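PDB 5C3Q: thymine dioxygenase from Neurospora crassa, which probably hydroxylates the methyl group of thymine, using 2-oxoglutarate as co-substrate and a metal ion held in its double-stranded beta-helix core. Local coordinates for residues 160-165 against 182-187. Sequence-based numbering, arbitrary orientation.
Sequences ALHIEV and SFVDVG
Val184 meets both His162 and Ile163, setting its two methyls against neighbouring residues on one turn of helix 147-173. Its CG1 lies 3.5 Å from CE1 of His162, approaching the imidazole obliquely, while CG2 touches Ile163 CG1 at 3.9 Å. Branching at CB sends the valine methyls to different partners, and chi1 of -55° (CG1 anti to the carbonyl carbon) turns CG1 to the imidazole and CG2 to the isoleucine. Ile163 slides past in the opposite direction, its longer branch making the apolar contact. His162 reaches across because its CG stands anti to the backbone N (chi1 178°). Its ring presents CE1 to the valine and a nitrogen to water, which sits at the ring edge, in plane, 2.8 Å from ND1 and donates to Val184 O, also at 2.8 Å. In the fold, helix 147-173 packs on the double-stranded beta-helix common to 2-oxoglutarate oxygenases, His162 and Val165 resting on Ile222 of strand 222-227. The carboxylate of Asp185, suited to an exposed loop, accepts a hydrogen bond at OD1 from Asn298 ND2. The type I turn from Val184 ends at Gly187, whose phi of 77° is easy without a side chain, and a weak 3.4 Å bond from Gly187 N to Val184 O closes it.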
ATOM      1  N   ALA A 160      12.520   7.676   1.635  1.00 24.92           N
ATOM      2  CA  ALA A 160      13.806   7.436   0.975  1.00 25.32           C
ATOM      3  C   ALA A 160      13.760   6.193   0.077  1.00 24.83           C
ATOM      4  O   ALA A 160      14.293   6.209  -1.028  1.00 25.45           O
ATOM      5  CB  ALA A 160      14.920   7.311   2.004  1.00 25.76           C
ATOM      6  N   LEU A 161      13.114   5.124   0.543  1.00 24.02           N
ATOM      7  CA  LEU A 161      12.971   3.906  -0.268  1.00 23.35           C
ATOM      8  C   LEU A 161      12.127   4.141  -1.525  1.00 22.37           C
ATOM      9  O   LEU A 161      12.426   3.599  -2.590  1.00 22.64           O
ATOM     10  CB  LEU A 161      12.370   2.769   0.564  1.00 23.40           C
ATOM     11  CG  LEU A 161      12.247   1.400  -0.110  1.00 23.36           C
ATOM     12  CD1 LEU A 161      13.578   0.930  -0.678  1.00 23.83           C
ATOM     13  CD2 LEU A 161      11.701   0.375   0.873  1.00 23.35           C
ATOM     14  N   HIS A 162      11.074   4.944  -1.402  1.00 21.59           N
ATOM     15  CA  HIS A 162      10.268   5.338  -2.559  1.00 20.78           C
ATOM     16  C   HIS A 162      11.147   5.938  -3.653  1.00 20.93           C
ATOM     17  O   HIS A 162      11.070   5.535  -4.818  1.00 19.96           O
ATOM     18  CB  HIS A 162       9.201   6.355  -2.146  1.00 20.36           C
ATOM     19  CG  HIS A 162       8.349   6.843  -3.278  1.00 19.90           C
ATOM     20  ND1 HIS A 162       7.843   8.122  -3.327  1.00 19.96           N
ATOM     21  CD2 HIS A 162       7.909   6.222  -4.399  1.00 19.79           C
ATOM     22  CE1 HIS A 162       7.131   8.271  -4.430  1.00 20.11           C
ATOM     23  NE2 HIS A 162       7.152   7.132  -5.097  1.00 19.85           N
ATOM     24  N   ILE A 163      11.976   6.901  -3.267  1.00 21.52           N
ATOM     25  CA  ILE A 163      12.869   7.570  -4.209  1.00 22.66           C
ATOM     26  C   ILE A 163      13.767   6.548  -4.912  1.00 22.62           C
ATOM     27  O   ILE A 163      13.951   6.625  -6.123  1.00 22.53           O
ATOM     28  CB  ILE A 163      13.700   8.673  -3.508  1.00 23.66           C
ATOM     29  CG1 ILE A 163      12.787   9.849  -3.140  1.00 24.00           C
ATOM     30  CG2 ILE A 163      14.837   9.173  -4.398  1.00 24.37           C
ATOM     31  CD1 ILE A 163      13.361  10.784  -2.093  1.00 24.88           C
ATOM     32  N   GLU A 164      14.288   5.578  -4.161  1.00 23.06           N
ATOM     33  CA  GLU A 164      15.202   4.576  -4.725  1.00 23.98           C
ATOM     34  C   GLU A 164      14.496   3.588  -5.651  1.00 22.40           C
ATOM     35  O   GLU A 164      15.053   3.200  -6.672  1.00 21.99           O
ATOM     36  CB  GLU A 164      15.946   3.815  -3.615  1.00 25.65           C
ATOM     37  CG  GLU A 164      16.810   4.681  -2.698  1.00 28.10           C
ATOM     38  CD  GLU A 164      18.102   5.175  -3.333  1.00 30.91           C
ATOM     39  OE1 GLU A 164      18.260   5.105  -4.576  1.00 33.14           O
ATOM     40  OE2 GLU A 164      18.979   5.655  -2.572  1.00 34.69           O
ATOM     41  N   VAL A 165      13.278   3.179  -5.301  1.00 21.45           N
ATOM     42  CA  VAL A 165      12.501   2.289  -6.166  1.00 21.04           C
ATOM     43  C   VAL A 165      12.170   2.974  -7.493  1.00 20.64           C
ATOM     44  O   VAL A 165      12.257   2.350  -8.546  1.00 20.62           O
ATOM     45  CB  VAL A 165      11.206   1.774  -5.491  1.00 20.72           C
ATOM     46  CG1 VAL A 165      10.344   1.003  -6.486  1.00 20.69           C
ATOM     47  CG2 VAL A 165      11.542   0.875  -4.312  1.00 21.05           C
ATOM     48  N   SER A 182      12.317  14.821  -9.051  1.00 26.18           N
ATOM     49  CA  SER A 182      11.595  16.093  -8.966  1.00 26.96           C
ATOM     50  C   SER A 182      10.076  15.908  -8.886  1.00 26.49           C
ATOM     51  O   SER A 182       9.358  16.838  -8.536  1.00 26.77           O
ATOM     52  CB  SER A 182      11.949  16.986 -10.158  1.00 27.77           C
ATOM     53  OG  SER A 182      11.344  16.511 -11.346  1.00 27.92           O
ATOM     54  N   PHE A 183       9.598  14.710  -9.218  1.00 26.29           N
ATOM     55  CA  PHE A 183       8.179  14.375  -9.126  1.00 25.99           C
ATOM     56  C   PHE A 183       7.792  13.768  -7.773  1.00 25.46           C
ATOM     57  O   PHE A 183       6.610  13.693  -7.457  1.00 25.31           O
ATOM     58  CB  PHE A 183       7.792  13.377 -10.227  1.00 25.68           C
ATOM     59  CG  PHE A 183       7.718  13.974 -11.607  1.00 26.55           C
ATOM     60  CD1 PHE A 183       6.555  14.587 -12.049  1.00 27.06           C
ATOM     61  CD2 PHE A 183       8.793  13.879 -12.480  1.00 27.20           C
ATOM     62  CE1 PHE A 183       6.473  15.116 -13.330  1.00 27.71           C
ATOM     63  CE2 PHE A 183       8.719  14.409 -13.758  1.00 27.97           C
ATOM     64  CZ  PHE A 183       7.557  15.031 -14.184  1.00 28.14           C
ATOM     65  N   VAL A 184       8.772  13.307  -6.995  1.00 25.51           N
ATOM     66  CA  VAL A 184       8.494  12.597  -5.736  1.00 25.26           C
ATOM     67  C   VAL A 184       9.234  13.120  -4.494  1.00 26.39           C
ATOM     68  O   VAL A 184       9.044  12.586  -3.403  1.00 26.69           O
ATOM     69  CB  VAL A 184       8.791  11.080  -5.867  1.00 24.52           C
ATOM     70  CG1 VAL A 184       8.023  10.475  -7.033  1.00 23.97           C
ATOM     71  CG2 VAL A 184      10.287  10.808  -6.005  1.00 24.75           C
ATOM     72  N   ASP A 185      10.051  14.164  -4.639  1.00 27.89           N
ATOM     73  CA  ASP A 185      10.939  14.593  -3.542  1.00 28.92           C
ATOM     74  C   ASP A 185      10.248  15.260  -2.337  1.00 28.39           C
ATOM     75  O   ASP A 185      10.850  15.368  -1.267  1.00 28.26           O
ATOM     76  CB  ASP A 185      12.078  15.497  -4.062  1.00 30.65           C
ATOM     77  CG  ASP A 185      11.579  16.711  -4.835  1.00 32.24           C
ATOM     78  OD1 ASP A 185      10.350  16.955  -4.898  1.00 33.30           O
ATOM     79  OD2 ASP A 185      12.435  17.429  -5.386  1.00 34.11           O
ATOM     80  N   VAL A 186       9.004  15.705  -2.502  1.00 27.33           N
ATOM     81  CA  VAL A 186       8.271  16.355  -1.405  1.00 26.97           C
ATOM     82  C   VAL A 186       7.848  15.346  -0.326  1.00 25.87           C
ATOM     83  O   VAL A 186       7.777  15.682   0.858  1.00 26.35           O
ATOM     84  CB  VAL A 186       7.048  17.141  -1.936  1.00 27.15           C
ATOM     85  CG1 VAL A 186       6.177  17.659  -0.799  1.00 27.59           C
ATOM     86  CG2 VAL A 186       7.512  18.299  -2.808  1.00 27.81           C
ATOM     87  N   GLY A 187       7.576  14.110  -0.731  1.00 24.43           N
ATOM     88  CA  GLY A 187       7.176  13.073   0.211  1.00 23.54           C
ATOM     89  C   GLY A 187       5.728  13.212   0.647  1.00 22.94           C
ATOM     90  O   GLY A 187       5.415  13.070   1.829  1.00 23.19           O
TER
HETATM   91  O   HOH W   1       7.312  10.627  -2.310  1.00 30.48           O